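Local coordinates for protein PKS (Streptomyces albus, PDB 4OQJ) that probably extends acyl chains by decarboxylative condensation, as a ketosynthase of the polyketide synthase that builds the antibiotic oxazolomycin, at residues A347-R350 / A354-P357; T189-S194 / G439-H444; R389-V394 / V447-A452; G363-N368 / L381-L386. All blocks are in the same frame, centred on the assembly; numbering follows the deposited sequence.

Contact 1. Residues A347-R350 / A354-P357; sequences AFNR and ALAP
The CA atoms of Asn349, just past helix 336-348, and Ala354 lie 5.5 Å apart. Asn349 is the first residue to abandon helical backbone angles, and 354-357 returns past it as an irregular, extended segment on the way to strand 360-363. The closure is made by the Asn349 amide. With CG set beside the backbone N (chi1 -68°), its OD1 accepts the backbone N-H of Leu355 at 3.2 Å between OD1 and N, an N-H...O angle of 145° with the donor tilted from the carbonyl plane. The same OD1 lies 3.4 Å from Ala354 CA. The other end of the amide is held as well, since ND2 bonds to the carbonyl O of Ala410, so both ends of the group fix its rotation. Next to this bond the Leu355 side chain crosses that of Phe348 at about a right angle: Leu355 CD1 meets the ring edge near its plane, 4.0 Å from Phe348 CD2, and sits 3.9 Å from Phe348 O. Phe413 adds an edge-to-face ring contact to Phe348, and Pro412 packs on both Phe348 and Leu355. The result is a side-chain-to-backbone tie across the short helix-to-strand connection of an alpha/beta unit, in the C-terminal half of the thiolase-type ketosynthase fold.

Contact 2. Residues T189-S194 / G439-H444; sequences TNTACS and GGTNAH
Ser194 and Thr191 meet Thr441 where two ketosynthase signatures converge in the thiolase fold: the TACS segment, whose cysteine (here Cys193) is the acyl-accepting nucleophile in related enzymes, and the GGTN turn leading into strand 441-448. Cys193 touches His329 and His371, consistent with the family's Cys-His-His site. In Ser194, CB lies 3.3 Å from Thr441 O. Its torsion (chi1 56°) places OG between the backbone N and carbonyl carbon, bringing Ser194 OG within 2.8 Å of Thr441 O, close enough for a hydrogen bond, although that proton has another acceptor within reach. Ser194 OG also accepts a bond from Thr191 OG1, again 2.8 Å long, so the hydroxyl joins both segments. Across the contact Thr441 CG2 stands over the Thr191 side chain, 4.0 Å from Thr191 CB, the two threonines crossing at about a right angle. Thr441 OG1 turns elsewhere, to Asn289 ND2 and to the backbone O of Ser186 of the second subunit. Asn190 pairs in an antiparallel ladder with a strand of that subunit, so the sheet runs on across the interface. A water completes the link: it accepts from Thr441 N at 3.1 Å and lies 2.9 Å from Thr191 O.

Contact 3. Residues R389-V394 / V447-A452; sequences RHRTLV and VEEPPA
Glu449 OE1 lies at the edge of the Arg391 guanidinium, near its plane but tilted from it (21°), and the guanidinium and carboxylate planes are turned 65° from each other. Arg391 NH1 forms a salt bridge with Glu449 OE1 at 2.7 Å, and its N-H...O angle of 133° makes the bond distinctly bent. The oxygen is met on its syn side, with NH1 slightly off the carboxylate plane. To get there the arginine folds at chi2 and chi3, which brings its aliphatic part alongside the same oxygen: Arg391 CD is 3.8 Å from Glu449 OE1. Glu449, in contrast, is extended beyond CG, which carries the carboxylate to the arginine. Its other oxygen, OE2, is bridged by Arg429 NH1, so two arginines gather round one carboxylate and probably favour its ionised form. Beside the bridge, Pro450 CD rests 4.4 Å from Arg389 CA, a light apolar touch that sets the chain after strand 441-448 against the end of helix 376-390. That end is a Schellman motif: Arg391 has positive phi as its C' residue, and Thr392 N reaches back to Met387 O. Past the turn, Thr392 and Leu393 form a short strand antiparallel to 420-421, while Val447, still in the large mixed sheet, packs on Leu381 and Leu388 of helix 376-390. The salt bridge, with Arg391 exposed and Glu449 buried, therefore joins the helix terminus to the end of a central strand of the ketosynthase fold.

Contact 4. Residues G363-N368 / L381-L386; sequences GSVKTN and LIKTIL
Lys383 of helix 376-390 reaches out to Val365, in the segment where strand 360-363 gives way to the short helix 366-369. This is the core of the thiolase fold, and the Lys-Thr-Asn sequence there opens the KTNVGH motif of ketosynthases, whose histidine is His371. The apolar part is a glancing one: the aliphatic chain of Lys383 and the branches of Val365 slide past each other in opposite directions, with Lys383 CD 3.8 Å from Val365 CB and 4.1 Å from Val365 CG2. The lysine is stretched to its full length, every torsion beyond CG being extended, and this carries Lys383 NZ in beside the turn, 3.7 Å from Val365 N. Between the two segments the polar link runs through a water, which accepts from Lys383 NZ at 2.8 Å and donates to Asn368 OD1 over a short 2.5 Å. NZ is also salt-bridged to Glu327 OE1 and hydrogen-bonded to Tyr325 OH, surroundings consistent with a buried lysine kept charged. Glu327 serves both sides, because its OE2 takes the N-H of Val365 and places the turn next to the ammonium. The third group of bonds shapes the turn itself. Ser364 OG accepts a capping bond from Lys366 N at 3.1 Å, while the hydroxyl is also hydrogen-bonded to Gly330 O. Ser364 O takes two donors, Thr367 N at 3.0 Å and Thr367 OG1 at 2.8 Å, the hydroxyl approaching nearly in line with the carbonyl at 175°.

From the N terminus, the chain passes first through 189-194, the opening half of contact 2, whose partner 439-444 comes 245 residues later. Within that span, contact 1 closes the short connection after helix 336-348, and contact 4 then closes a second loop, from strand 360-363 to helix 376-390. Contact 3 opens at the end of the same helix but is completed only at 447-452, beyond the return of contact 2, so contacts 2 and 3 cross, and both draw on strand 441-448. Contacts 3 and 4 touch, Val447 and Val394 packing on Leu381 and Lys383. Contacts 2, 3 and 4 link the dimer-side edge of the mixed sheet to its central strands and to helix 376-390.

Contact 1. Residues A347-R350 / A354-P357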
loop_
_atom_site.group_PDB
_atom_site.type_symbol
_atom_site.label_atom_id
_atom_site.label_comp_id
_atom_site.label_asym_id
_atom_site.label_seq_id
_atom_site.Cartn_x
_atom_site.Cartn_y
_atom_site.Cartn_z
ATOM N N ALA A 347 17.244 -17.419 -11.281
ATOM C CA ALA A 347 17.363 -15.988 -11.526
ATOM C C ALA A 347 18.807 -15.596 -11.853
ATOM O O ALA A 347 19.047 -14.829 -12.788
ATOM C CB ALA A 347 16.859 -15.193 -10.321
ATOM N N PHE A 348 19.763 -16.117 -11.087
ATOM C CA PHE A 348 21.146 -15.693 -11.220
ATOM C C PHE A 348 21.774 -16.214 -12.516
ATOM O O PHE A 348 22.603 -15.530 -13.109
ATOM C CB PHE A 348 21.973 -16.136 -9.998
ATOM C CG PHE A 348 21.942 -15.142 -8.852
ATOM C CD1 PHE A 348 20.743 -14.769 -8.263
ATOM C CD2 PHE A 348 23.117 -14.584 -8.370
ATOM C CE1 PHE A 348 20.717 -13.847 -7.210
ATOM C CE2 PHE A 348 23.100 -13.671 -7.323
ATOM C CZ PHE A 348 21.897 -13.300 -6.743
ATOM N N ASN A 349 21.354 -17.396 -12.966
ATOM C CA ASN A 349 21.939 -18.030 -14.156
ATOM C C ASN A 349 21.196 -17.698 -15.448
ATOM O O ASN A 349 21.474 -18.282 -16.492
ATOM C CB ASN A 349 21.964 -19.558 -14.000
ATOM C CG ASN A 349 22.931 -20.033 -12.931
ATOM O OD1 ASN A 349 23.969 -19.413 -12.684
ATOM N ND2 ASN A 349 22.599 -21.155 -12.299
ATOM N N ARG A 350 20.244 -16.774 -15.382
ATOM C CA ARG A 350 19.316 -16.575 -16.490
ATOM C C ARG A 350 19.980 -16.049 -17.771
ATOM O O ARG A 350 19.464 -16.261 -18.866
ATOM C CB ARG A 350 18.192 -15.627 -16.066
ATOM C CG ARG A 350 18.604 -14.158 -15.916
ATOM C CD ARG A 350 17.452 -13.303 -15.360
ATOM N NE ARG A 350 17.822 -11.888 -15.255
ATOM C CZ ARG A 350 18.493 -11.359 -14.233
ATOM N NH1 ARG A 350 18.876 -12.117 -13.213
ATOM N NH2 ARG A 350 18.790 -10.069 -14.228
ATOM N N ALA A 354 26.148 -21.320 -15.617
ATOM C CA ALA A 354 26.402 -21.159 -14.191
ATOM C C ALA A 354 27.436 -20.073 -13.891
ATOM O O ALA A 354 28.419 -19.901 -14.620
ATOM C CB ALA A 354 26.851 -22.488 -13.592
ATOM N N LEU A 355 27.194 -19.333 -12.813
ATOM C CA LEU A 355 28.199 -18.433 -12.268
ATOM C C LEU A 355 29.207 -19.272 -11.483
ATOM O O LEU A 355 28.966 -20.452 -11.220
ATOM C CB LEU A 355 27.553 -17.371 -11.376
ATOM C CG LEU A 355 26.453 -16.515 -12.012
ATOM C CD1 LEU A 355 25.916 -15.535 -11.009
ATOM C CD2 LEU A 355 26.980 -15.762 -13.218
ATOM N N ALA A 356 30.327 -18.667 -11.107
ATOM C CA ALA A 356 31.358 -19.375 -10.352
ATOM C C ALA A 356 30.811 -19.937 -9.038
ATOM O O ALA A 356 30.182 -19.207 -8.266
ATOM C CB ALA A 356 32.525 -18.451 -10.071
ATOM N N PRO A 357 31.048 -21.232 -8.772
ATOM C CA PRO A 357 30.604 -21.781 -7.484
ATOM C C PRO A 357 31.295 -21.138 -6.289
ATOM O O PRO A 357 32.465 -20.794 -6.358
ATOM C CB PRO A 357 30.964 -23.268 -7.583
ATOM C CG PRO A 357 31.981 -23.351 -8.653
ATOM C CD PRO A 357 31.642 -22.270 -9.628
#

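Contact 2. Residues T189-S194 / G439-H444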
loop_
_atom_site.group_PDB
_atom_site.type_symbol
_atom_site.label_atom_id
_atom_site.label_comp_id
_atom_site.label_asym_id
_atom_site.label_seq_id
_atom_site.Cartn_x
_atom_site.Cartn_y
_atom_site.Cartn_z
ATOM N N THR A 189 0.125 -0.976 4.955
ATOM C CA THR A 189 0.342 -1.937 3.885
ATOM C C THR A 189 0.633 -3.289 4.520
ATOM O O THR A 189 1.473 -3.403 5.427
ATOM C CB THR A 189 1.503 -1.498 2.971
ATOM O OG1 THR A 189 2.734 -1.766 3.618
ATOM C CG2 THR A 189 1.443 -0.003 2.691
ATOM N N ASN A 190 -0.067 -4.315 4.061
ATOM C CA ASN A 190 0.010 -5.632 4.668
ATOM C C ASN A 190 0.005 -6.744 3.612
ATOM O O ASN A 190 -0.910 -6.809 2.799
ATOM C CB ASN A 190 -1.169 -5.820 5.619
ATOM C CG ASN A 190 -0.976 -5.102 6.928
ATOM O OD1 ASN A 190 -1.481 -3.992 7.133
ATOM N ND2 ASN A 190 -0.222 -5.726 7.826
ATOM N N THR A 191 1.028 -7.602 3.646
ATOM C CA THR A 191 1.113 -8.772 2.775
ATOM C C THR A 191 1.705 -9.941 3.556
ATOM O O THR A 191 2.487 -10.727 3.027
ATOM C CB THR A 191 1.986 -8.484 1.524
ATOM O OG1 THR A 191 3.316 -8.141 1.932
ATOM C CG2 THR A 191 1.405 -7.319 0.717
ATOM N N ALA A 192 1.337 -10.038 4.822
ATOM C CA ALA A 192 1.874 -11.073 5.708
ATOM C C ALA A 192 3.416 -11.021 5.784
ATOM O O ALA A 192 3.974 -9.952 5.994
ATOM C CB ALA A 192 1.375 -12.463 5.261
ATOM N N CYS A 193 4.098 -12.155 5.643
ATOM C CA CYS A 193 5.541 -12.241 5.927
ATOM C C CYS A 193 6.410 -11.329 5.074
ATOM O O CYS A 193 7.549 -11.044 5.441
ATOM C CB CYS A 193 6.055 -13.686 5.737
ATOM S SG CYS A 193 4.854 -14.950 6.026
ATOM N N SER A 194 5.890 -10.871 3.941
ATOM C CA SER A 194 6.650 -9.975 3.064
ATOM C C SER A 194 6.345 -8.495 3.261
ATOM O O SER A 194 6.931 -7.637 2.577
ATOM C CB SER A 194 6.399 -10.355 1.604
ATOM O OG SER A 194 5.017 -10.340 1.312
ATOM N N GLY A 439 0.362 -16.334 1.118
ATOM C CA GLY A 439 -0.544 -15.681 0.188
ATOM C C GLY A 439 0.156 -15.322 -1.111
ATOM O O GLY A 439 -0.479 -14.884 -2.090
ATOM N N GLY A 440 1.476 -15.477 -1.109
ATOM C CA GLY A 440 2.249 -15.499 -2.337
ATOM C C GLY A 440 2.759 -14.175 -2.865
ATOM O O GLY A 440 3.221 -14.123 -4.003
ATOM N N THR A 441 2.693 -13.107 -2.076
ATOM C CA THR A 441 3.285 -11.853 -2.536
ATOM C C THR A 441 4.764 -11.868 -2.162
ATOM O O THR A 441 5.123 -12.005 -0.990
ATOM C CB THR A 441 2.561 -10.630 -1.972
ATOM O OG1 THR A 441 1.328 -10.476 -2.679
ATOM C CG2 THR A 441 3.394 -9.349 -2.162
ATOM N N ASN A 442 5.603 -11.761 -3.196
ATOM C CA ASN A 442 7.050 -11.849 -3.084
ATOM C C ASN A 442 7.706 -10.509 -3.281
ATOM O O ASN A 442 7.245 -9.718 -4.078
ATOM C CB ASN A 442 7.601 -12.806 -4.128
ATOM C CG ASN A 442 6.899 -14.144 -4.118
ATOM O OD1 ASN A 442 6.798 -14.776 -3.080
ATOM N ND2 ASN A 442 6.406 -14.583 -5.287
ATOM N N ALA A 443 8.805 -10.272 -2.576
ATOM C CA ALA A 443 9.564 -9.045 -2.711
ATOM C C ALA A 443 11.058 -9.340 -2.688
ATOM O O ALA A 443 11.507 -10.274 -2.013
ATOM C CB ALA A 443 9.207 -8.089 -1.611
ATOM N N HIS A 444 11.819 -8.556 -3.444
ATOM C CA HIS A 444 13.281 -8.638 -3.433
ATOM C C HIS A 444 13.829 -7.230 -3.627
ATOM O O HIS A 444 13.334 -6.468 -4.453
ATOM C CB HIS A 444 13.787 -9.584 -4.518
ATOM C CG HIS A 444 15.254 -9.909 -4.428
ATOM N ND1 HIS A 444 15.754 -10.895 -3.599
ATOM C CD2 HIS A 444 16.323 -9.389 -5.081
ATOM C CE1 HIS A 444 17.067 -10.977 -3.762
ATOM N NE2 HIS A 444 17.434 -10.083 -4.663
HETATM O O HOH W 1 1.957 -12.586 0.854
#

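Contact 3. Residues R389-V394 / V447-A452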
loop_
_atom_site.group_PDB
_atom_site.type_symbol
_atom_site.label_atom_id
_atom_site.label_comp_id
_atom_site.label_asym_id
_atom_site.label_seq_id
_atom_site.Cartn_x
_atom_site.Cartn_y
_atom_site.Cartn_z
ATOM N N ARG A 389 27.532 -1.447 5.454
ATOM C CA ARG A 389 28.134 -0.266 6.046
ATOM C C ARG A 389 29.441 -0.641 6.736
ATOM O O ARG A 389 30.395 0.124 6.697
ATOM C CB ARG A 389 27.184 0.421 7.040
ATOM C CG ARG A 389 27.599 1.864 7.312
ATOM C CD ARG A 389 26.812 2.590 8.407
ATOM N NE ARG A 389 27.228 3.998 8.445
ATOM C CZ ARG A 389 27.182 4.794 9.513
ATOM N NH1 ARG A 389 26.720 4.348 10.675
ATOM N NH2 ARG A 389 27.606 6.055 9.413
ATOM N N HIS A 390 29.481 -1.813 7.362
ATOM C CA HIS A 390 30.680 -2.282 8.048
ATOM C C HIS A 390 31.658 -3.026 7.123
ATOM O O HIS A 390 32.743 -3.398 7.560
ATOM C CB HIS A 390 30.303 -3.212 9.213
ATOM C CG HIS A 390 29.807 -2.502 10.431
ATOM N ND1 HIS A 390 28.469 -2.392 10.739
ATOM C CD2 HIS A 390 30.472 -1.874 11.430
ATOM C CE1 HIS A 390 28.328 -1.711 11.862
ATOM N NE2 HIS A 390 29.532 -1.388 12.303
ATOM N N ARG A 391 31.268 -3.262 5.869
ATOM C CA ARG A 391 32.058 -4.080 4.928
ATOM C C ARG A 391 32.519 -5.367 5.599
ATOM O O ARG A 391 33.698 -5.763 5.552
ATOM C CB ARG A 391 33.243 -3.280 4.374
ATOM C CG ARG A 391 32.826 -2.301 3.263
ATOM C CD ARG A 391 33.252 -0.858 3.528
ATOM N NE ARG A 391 34.625 -0.584 3.088
ATOM C CZ ARG A 391 34.964 0.005 1.938
ATOM N NH1 ARG A 391 34.040 0.404 1.068
ATOM N NH2 ARG A 391 36.246 0.201 1.655
ATOM N N THR A 392 31.549 -6.019 6.222
ATOM C CA THR A 392 31.786 -7.202 7.023
ATOM C C THR A 392 30.687 -8.239 6.799
ATOM O O THR A 392 29.495 -7.945 6.950
ATOM C CB THR A 392 31.851 -6.823 8.508
ATOM O OG1 THR A 392 32.917 -5.878 8.709
ATOM C CG2 THR A 392 32.066 -8.043 9.371
ATOM N N LEU A 393 31.086 -9.450 6.424
ATOM C CA LEU A 393 30.160 -10.564 6.349
ATOM C C LEU A 393 29.992 -11.132 7.744
ATOM O O LEU A 393 30.937 -11.075 8.537
ATOM C CB LEU A 393 30.669 -11.648 5.396
ATOM C CG LEU A 393 30.795 -11.322 3.903
ATOM C CD1 LEU A 393 31.499 -12.468 3.163
ATOM C CD2 LEU A 393 29.442 -11.052 3.282
ATOM N N VAL A 394 28.817 -11.689 8.037
ATOM C CA VAL A 394 28.553 -12.326 9.323
ATOM C C VAL A 394 27.953 -13.726 9.131
ATOM O O VAL A 394 27.445 -14.044 8.055
ATOM C CB VAL A 394 27.598 -11.488 10.204
ATOM C CG1 VAL A 394 28.150 -10.074 10.438
ATOM C CG2 VAL A 394 26.192 -11.434 9.582
ATOM N N VAL A 447 20.510 -3.913 -2.659
ATOM C CA VAL A 447 21.148 -2.925 -1.788
ATOM C C VAL A 447 22.643 -2.871 -2.092
ATOM O O VAL A 447 23.276 -3.912 -2.273
ATOM C CB VAL A 447 20.952 -3.256 -0.284
ATOM C CG1 VAL A 447 21.395 -2.096 0.564
ATOM C CG2 VAL A 447 19.499 -3.587 0.024
ATOM N N GLU A 448 23.191 -1.655 -2.142
ATOM C CA GLU A 448 24.614 -1.429 -2.376
ATOM C C GLU A 448 25.255 -0.669 -1.203
ATOM O O GLU A 448 24.595 0.095 -0.471
ATOM C CB GLU A 448 24.802 -0.660 -3.686
ATOM C CG GLU A 448 26.239 -0.495 -4.142
ATOM C CD GLU A 448 26.336 0.108 -5.539
ATOM O OE1 GLU A 448 26.100 -0.618 -6.532
ATOM O OE2 GLU A 448 26.628 1.316 -5.648
ATOM N N GLU A 449 26.549 -0.882 -1.014
ATOM C CA GLU A 449 27.256 -0.184 0.040
ATOM C C GLU A 449 27.220 1.312 -0.271
ATOM O O GLU A 449 27.088 1.710 -1.428
ATOM C CB GLU A 449 28.686 -0.692 0.166
ATOM C CG GLU A 449 29.562 -0.412 -1.048
ATOM C CD GLU A 449 31.005 -0.816 -0.799
ATOM O OE1 GLU A 449 31.571 -0.330 0.203
ATOM O OE2 GLU A 449 31.562 -1.620 -1.582
ATOM N N PRO A 450 27.293 2.144 0.768
ATOM C CA PRO A 450 27.189 3.577 0.508
ATOM C C PRO A 450 28.444 4.122 -0.169
ATOM O O PRO A 450 29.511 3.507 -0.071
ATOM C CB PRO A 450 27.006 4.169 1.905
ATOM C CG PRO A 450 27.721 3.221 2.803
ATOM C CD PRO A 450 27.538 1.850 2.190
ATOM N N PRO A 451 28.320 5.261 -0.861
ATOM C CA PRO A 451 29.512 5.861 -1.471
ATOM C C PRO A 451 30.462 6.409 -0.412
ATOM O O PRO A 451 30.033 6.709 0.711
ATOM C CB PRO A 451 28.937 6.980 -2.343
ATOM C CG PRO A 451 27.626 7.325 -1.700
ATOM C CD PRO A 451 27.103 6.055 -1.109
ATOM N N ALA A 452 31.739 6.521 -0.770
ATOM C CA ALA A 452 32.757 7.039 0.135
ATOM C C ALA A 452 32.409 8.449 0.613
ATOM O O ALA A 452 31.823 9.241 -0.125
ATOM C CB ALA A 452 34.126 7.032 -0.554
#

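Contact 4. Residues G363-N368 / L381-L386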
loop_
_atom_site.group_PDB
_atom_site.type_symbol
_atom_site.label_atom_id
_atom_site.label_comp_id
_atom_site.label_asym_id
_atom_site.label_seq_id
_atom_site.Cartn_x
_atom_site.Cartn_y
_atom_site.Cartn_z
ATOM N N GLY A 363 22.682 -16.268 3.481
ATOM C CA GLY A 363 22.442 -16.357 4.910
ATOM C C GLY A 363 21.009 -16.047 5.276
ATOM O O GLY A 363 20.230 -15.616 4.425
ATOM N N SER A 364 20.661 -16.268 6.542
ATOM C CA SER A 364 19.332 -15.924 7.039
ATOM C C SER A 364 19.361 -15.429 8.482
ATOM O O SER A 364 19.798 -16.158 9.384
ATOM C CB SER A 364 18.394 -17.121 6.958
ATOM O OG SER A 364 17.143 -16.763 7.542
ATOM N N VAL A 365 18.895 -14.200 8.701
ATOM C CA VAL A 365 18.798 -13.643 10.053
ATOM C C VAL A 365 17.745 -14.382 10.884
ATOM O O VAL A 365 17.705 -14.260 12.108
ATOM C CB VAL A 365 18.469 -12.142 10.028
ATOM C CG1 VAL A 365 16.986 -11.880 9.640
ATOM C CG2 VAL A 365 18.817 -11.497 11.352
ATOM N N LYS A 366 16.887 -15.158 10.235
ATOM C CA LYS A 366 15.950 -15.970 11.001
ATOM C C LYS A 366 16.713 -16.977 11.884
ATOM O O LYS A 366 16.174 -17.437 12.884
ATOM C CB LYS A 366 14.965 -16.683 10.078
ATOM C CG LYS A 366 14.012 -15.687 9.384
ATOM C CD LYS A 366 12.898 -16.382 8.644
ATOM C CE LYS A 366 11.938 -15.364 8.021
ATOM N NZ LYS A 366 12.657 -14.443 7.109
ATOM N N THR A 367 17.973 -17.272 11.548
ATOM C CA THR A 367 18.779 -18.192 12.368
ATOM C C THR A 367 19.254 -17.515 13.660
ATOM O O THR A 367 19.563 -18.201 14.640
ATOM C CB THR A 367 20.019 -18.740 11.611
ATOM O OG1 THR A 367 20.970 -17.684 11.383
ATOM C CG2 THR A 367 19.617 -19.380 10.290
ATOM N N ASN A 368 19.309 -16.183 13.658
ATOM C CA ASN A 368 19.644 -15.424 14.865
ATOM C C ASN A 368 18.400 -15.177 15.723
ATOM O O ASN A 368 18.384 -15.495 16.910
ATOM C CB ASN A 368 20.280 -14.058 14.531
ATOM C CG ASN A 368 21.523 -14.161 13.673
ATOM O OD1 ASN A 368 21.453 -14.246 12.443
ATOM N ND2 ASN A 368 22.675 -14.101 14.318
ATOM N N LEU A 381 16.614 -6.833 5.958
ATOM C CA LEU A 381 17.148 -5.656 5.279
ATOM C C LEU A 381 18.143 -4.916 6.170
ATOM O O LEU A 381 19.227 -4.527 5.716
ATOM C CB LEU A 381 16.012 -4.721 4.854
ATOM C CG LEU A 381 16.397 -3.396 4.173
ATOM C CD1 LEU A 381 17.294 -3.618 2.963
ATOM C CD2 LEU A 381 15.141 -2.647 3.768
ATOM N N ILE A 382 17.792 -4.743 7.443
ATOM C CA ILE A 382 18.658 -4.010 8.347
ATOM C C ILE A 382 19.941 -4.793 8.599
ATOM O O ILE A 382 20.986 -4.185 8.662
ATOM C CB ILE A 382 17.943 -3.651 9.666
ATOM C CG1 ILE A 382 16.900 -2.566 9.373
ATOM C CG2 ILE A 382 18.945 -3.109 10.699
ATOM C CD1 ILE A 382 15.970 -2.230 10.523
ATOM N N LYS A 383 19.890 -6.124 8.685
ATOM C CA LYS A 383 21.126 -6.900 8.806
ATOM C C LYS A 383 22.015 -6.609 7.617
ATOM O O LYS A 383 23.216 -6.417 7.762
ATOM C CB LYS A 383 20.851 -8.416 8.887
ATOM C CG LYS A 383 22.021 -9.318 8.439
ATOM C CD LYS A 383 21.613 -10.797 8.413
ATOM C CE LYS A 383 22.741 -11.679 7.871
ATOM N NZ LYS A 383 22.284 -13.069 7.814
ATOM N N THR A 384 21.416 -6.592 6.432
ATOM C CA THR A 384 22.176 -6.451 5.195
ATOM C C THR A 384 22.755 -5.042 5.099
ATOM O O THR A 384 23.886 -4.856 4.664
ATOM C CB THR A 384 21.275 -6.773 3.960
ATOM O OG1 THR A 384 20.803 -8.126 4.063
ATOM C CG2 THR A 384 22.032 -6.607 2.662
ATOM N N ILE A 385 21.991 -4.049 5.529
ATOM C CA ILE A 385 22.495 -2.674 5.562
ATOM C C ILE A 385 23.711 -2.547 6.490
ATOM O O ILE A 385 24.691 -1.901 6.140
ATOM C CB ILE A 385 21.395 -1.689 6.006
ATOM C CG1 ILE A 385 20.347 -1.554 4.904
ATOM C CG2 ILE A 385 21.989 -0.315 6.339
ATOM C CD1 ILE A 385 19.070 -0.855 5.345
ATOM N N LEU A 386 23.658 -3.168 7.664
ATOM C CA LEU A 386 24.769 -3.076 8.612
ATOM C C LEU A 386 26.023 -3.781 8.085
ATOM O O LEU A 386 27.138 -3.275 8.241
ATOM C CB LEU A 386 24.364 -3.658 9.968
ATOM C CG LEU A 386 23.285 -2.834 10.695
ATOM C CD1 LEU A 386 22.709 -3.595 11.874
ATOM C CD2 LEU A 386 23.857 -1.498 11.174
HETATM O O HOH W 2 22.672 -14.345 10.231
#